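Local coordinates for XC6422 protein (Xanthomonas campestris, PDB 2FUK), which is a small, lidless member of the serine alpha/beta-hydrolases and probably has hydrolase activity, at residues V58-A61 with A62-L65; H198-L201 with I202-R205. All coordinates share one frame; numbering follows the deposited sequence.

In the fold
Two helices lying side by side in an alpha/beta-hydrolase illustrate how a helix turn is built and then used. Contact 1 (58-65) is a mid-helix turn on helix 56-66, the crossover between strands 38-43 and 71-75; contact 2 (198-205) is the end of a loop and the first turn of helix 201-212, the last helix of the chain. Their centres lie about 11 Å apart, and they touch: Met60 CE packs 3.3 Å from Leu201 O, and Ala64 CB sits 3.9 Å from Arg205 CG. Val58 in contact 1 lies near the probable nucleophile elbow around Ser119, while contact 2 follows closely in sequence on His195, the likely triad histidine.

Contact 1. Residues V58-A61 with A62-L65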
# COMPACT_ATOMS: atom_id res chain seq x y z
N VAL A 58 9.31 5.46 -9.29
CA VAL A 58 9.41 6.67 -8.49
C VAL A 58 8.18 6.86 -7.60
O VAL A 58 8.31 7.15 -6.41
CB VAL A 58 9.57 7.92 -9.39
CG1 VAL A 58 9.42 9.20 -8.56
CG2 VAL A 58 10.94 7.90 -10.06
N THR A 59 6.99 6.69 -8.17
CA THR A 59 5.78 6.87 -7.37
C THR A 59 5.55 5.77 -6.35
O THR A 59 4.94 6.03 -5.31
CB THR A 59 4.52 7.05 -8.25
OG1 THR A 59 4.35 5.91 -9.10
CG2 THR A 59 4.65 8.31 -9.09
N MET A 60 6.02 4.55 -6.61
CA MET A 60 5.83 3.50 -5.61
C MET A 60 6.82 3.73 -4.47
O MET A 60 6.53 3.43 -3.32
CB MET A 60 6.04 2.10 -6.20
CG MET A 60 5.91 0.99 -5.15
SD MET A 60 4.30 1.00 -4.25
CE MET A 60 3.65 -0.65 -4.67
N ALA A 61 8.00 4.27 -4.80
CA ALA A 61 8.98 4.56 -3.77
C ALA A 61 8.39 5.66 -2.89
O ALA A 61 8.54 5.64 -1.67
CB ALA A 61 10.30 5.03 -4.39
N ALA A 62 7.72 6.61 -3.53
CA ALA A 62 7.11 7.71 -2.80
C ALA A 62 6.00 7.19 -1.89
O ALA A 62 5.90 7.59 -0.74
CB ALA A 62 6.55 8.75 -3.78
N ARG A 63 5.18 6.29 -2.42
CA ARG A 63 4.08 5.72 -1.67
C ARG A 63 4.59 4.92 -0.48
O ARG A 63 4.01 4.97 0.60
CB ARG A 63 3.24 4.81 -2.56
CG ARG A 63 1.94 4.35 -1.92
CD ARG A 63 1.16 3.47 -2.88
NE ARG A 63 1.04 4.08 -4.21
CZ ARG A 63 0.56 3.44 -5.27
NH1 ARG A 63 0.16 2.18 -5.15
NH2 ARG A 63 0.49 4.05 -6.45
N ALA A 64 5.67 4.18 -0.69
CA ALA A 64 6.27 3.37 0.36
C ALA A 64 6.66 4.22 1.56
O ALA A 64 6.49 3.81 2.71
CB ALA A 64 7.48 2.64 -0.20
N LEU A 65 7.20 5.40 1.29
CA LEU A 65 7.62 6.31 2.35
C LEU A 65 6.44 7.02 2.99
O LEU A 65 6.41 7.22 4.20
CB LEU A 65 8.61 7.33 1.81
CG LEU A 65 9.92 6.73 1.28
CD1 LEU A 65 10.77 7.83 0.65
CD2 LEU A 65 10.67 6.06 2.41
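Met60 lays its thioether alongside the side chain of Arg63, one turn on, with SD 4.2 Å from Arg63 CD and over one face of the guanidinium group. The arginine comes to lie there because its chain leaves with CG anti to the backbone N (chi1 -171°), runs on extended, and then bends at chi3 (-50°), folding the planar end back along the helix toward the preceding turn. The charge itself is answered elsewhere: NH1 makes a salt bridge to Glu30 of the second subunit.

Beneath these side chains runs the regular ladder of an alpha-helix. Ala62 N donates to Val58 O at 3.0 Å, Arg63 N to Thr59 O and Ala64 N to Met60 O at 2.9 Å each, while Leu65 N reaches Ala61 O at a longer 3.3 Å. The carbonyl of Ala61 is also overlain by leucine: Leu65 CG comes within 3.4 Å of Ala61 O, a consequence of CG lying beside its own backbone N (chi1 -63°). Thr59 turns its hydroxyl back to the chain, where OG1 is hydrogen-bonded to Lys56 O.

The turn divides its neighbours by face. Val58, Ala62 and Leu65 lie against the sheet, the first over Arg74 and Val42, the second on Val72, the third on Val72 and Ala40, as expected of a helix in a right-handed beta-alpha-beta crossover. Met60 and Ala64 meet helix 201-212 instead, at Leu201, Arg205 and Leu208.

Contact 2. Residues H198-L201 with I202-R205; sequences HRKL and IDLR
Lys200 and Asp203 touch through the middle of the lysine chain: CD lies 3.7 Å from Asp203 OD1, and the two side chains cross at a slant. A bend at chi2 (-75°) brings CD against the carboxylate, yet NZ stops 4.3 Å from OD2, beyond salt-bridge range. Asp203 CB meanwhile rests against the backbone, 3.4 Å from Lys200 O. On another side of the turn, Leu201 and Leu204 approach loosely through their methyls, CD2 to CD2 at 4.4 Å. Ile202 sets CG1 over one face of the Arg205 guanidinium, 3.7 Å above its plane and offset toward the rim.

These side chains are positioned by the first turn of the helix. Lys200 occupies the N-cap position, and its carbonyl receives Leu204 N at 2.9 Å; Leu201 O receives Arg205 N at 3.0 Å. Before the cap, His198 CE1 lies over one face of the Arg199 guanidinium, 3.4 Å above its plane and offset toward the rim, and His198 N is held by Ser194 OG. Farther out, Leu204 packs on Val57 of helix 56-66, and Ile202 on Gln209 of the second subunit.

Asp203, in the first turn, would probably be steadied by the helix's amino-terminal field as well as by the nearby ammonium group. Arg205 forms a salt bridge through NH2 with Glu67 of the second subunit, which probably helps offset the approach of its NH1 to Arg205 NH1 of that subunit.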
# COMPACT_ATOMS: atom_id res chain seq x y z
N HIS A 198 9.06 -4.75 -12.96
CA HIS A 198 7.81 -5.18 -13.57
C HIS A 198 7.15 -6.25 -12.72
O HIS A 198 7.75 -7.29 -12.43
CB HIS A 198 8.09 -5.72 -14.98
CG HIS A 198 6.88 -6.26 -15.68
ND1 HIS A 198 5.99 -5.46 -16.37
CD2 HIS A 198 6.42 -7.52 -15.81
CE1 HIS A 198 5.04 -6.21 -16.90
NE2 HIS A 198 5.28 -7.47 -16.57
N ARG A 199 5.90 -5.99 -12.33
CA ARG A 199 5.11 -6.91 -11.51
C ARG A 199 5.83 -7.25 -10.21
O ARG A 199 5.64 -8.31 -9.62
CB ARG A 199 4.79 -8.17 -12.32
CG ARG A 199 3.94 -7.90 -13.57
CD ARG A 199 2.57 -7.34 -13.21
NE ARG A 199 1.72 -7.09 -14.38
CZ ARG A 199 1.75 -5.98 -15.12
NH1 ARG A 199 0.92 -5.86 -16.16
NH2 ARG A 199 2.59 -4.99 -14.83
N LYS A 200 6.66 -6.32 -9.76
CA LYS A 200 7.41 -6.49 -8.52
C LYS A 200 7.37 -5.21 -7.69
O LYS A 200 8.13 -5.07 -6.74
CB LYS A 200 8.87 -6.83 -8.83
CG LYS A 200 9.10 -8.25 -9.32
CD LYS A 200 9.00 -9.25 -8.19
CE LYS A 200 9.39 -10.63 -8.69
NZ LYS A 200 9.51 -11.63 -7.59
N LEU A 201 6.48 -4.28 -8.05
CA LEU A 201 6.39 -3.01 -7.32
C LEU A 201 5.97 -3.19 -5.86
O LEU A 201 6.41 -2.43 -4.99
CB LEU A 201 5.41 -2.07 -8.03
CG LEU A 201 5.81 -1.57 -9.42
CD1 LEU A 201 4.68 -0.74 -10.01
CD2 LEU A 201 7.07 -0.73 -9.34
N ILE A 202 5.12 -4.17 -5.59
CA ILE A 202 4.68 -4.41 -4.23
C ILE A 202 5.86 -4.97 -3.43
O ILE A 202 6.02 -4.67 -2.24
CB ILE A 202 3.50 -5.40 -4.19
CG1 ILE A 202 2.98 -5.54 -2.77
CG2 ILE A 202 3.94 -6.76 -4.73
CD1 ILE A 202 1.70 -6.35 -2.69
N ASP A 203 6.68 -5.79 -4.08
CA ASP A 203 7.85 -6.36 -3.43
C ASP A 203 8.85 -5.25 -3.14
O ASP A 203 9.53 -5.26 -2.12
CB ASP A 203 8.52 -7.41 -4.31
CG ASP A 203 7.61 -8.55 -4.66
OD1 ASP A 203 6.66 -8.34 -5.46
OD2 ASP A 203 7.83 -9.66 -4.14
N LEU A 204 8.94 -4.30 -4.07
CA LEU A 204 9.84 -3.16 -3.92
C LEU A 204 9.40 -2.36 -2.70
O LEU A 204 10.22 -1.93 -1.89
CB LEU A 204 9.80 -2.29 -5.18
CG LEU A 204 10.49 -0.93 -5.09
CD1 LEU A 204 11.99 -1.10 -4.85
CD2 LEU A 204 10.22 -0.14 -6.37
N ARG A 205 8.09 -2.15 -2.58
CA ARG A 205 7.53 -1.41 -1.45
C ARG A 205 7.96 -2.07 -0.14
O ARG A 205 8.40 -1.39 0.78
CB ARG A 205 6.00 -1.40 -1.54
CG ARG A 205 5.31 -0.56 -0.47
CD ARG A 205 3.82 -0.87 -0.42
NE ARG A 205 3.59 -2.22 0.09
CZ ARG A 205 2.43 -2.86 0.03
NH1 ARG A 205 2.33 -4.08 0.54
NH2 ARG A 205 1.37 -2.30 -0.54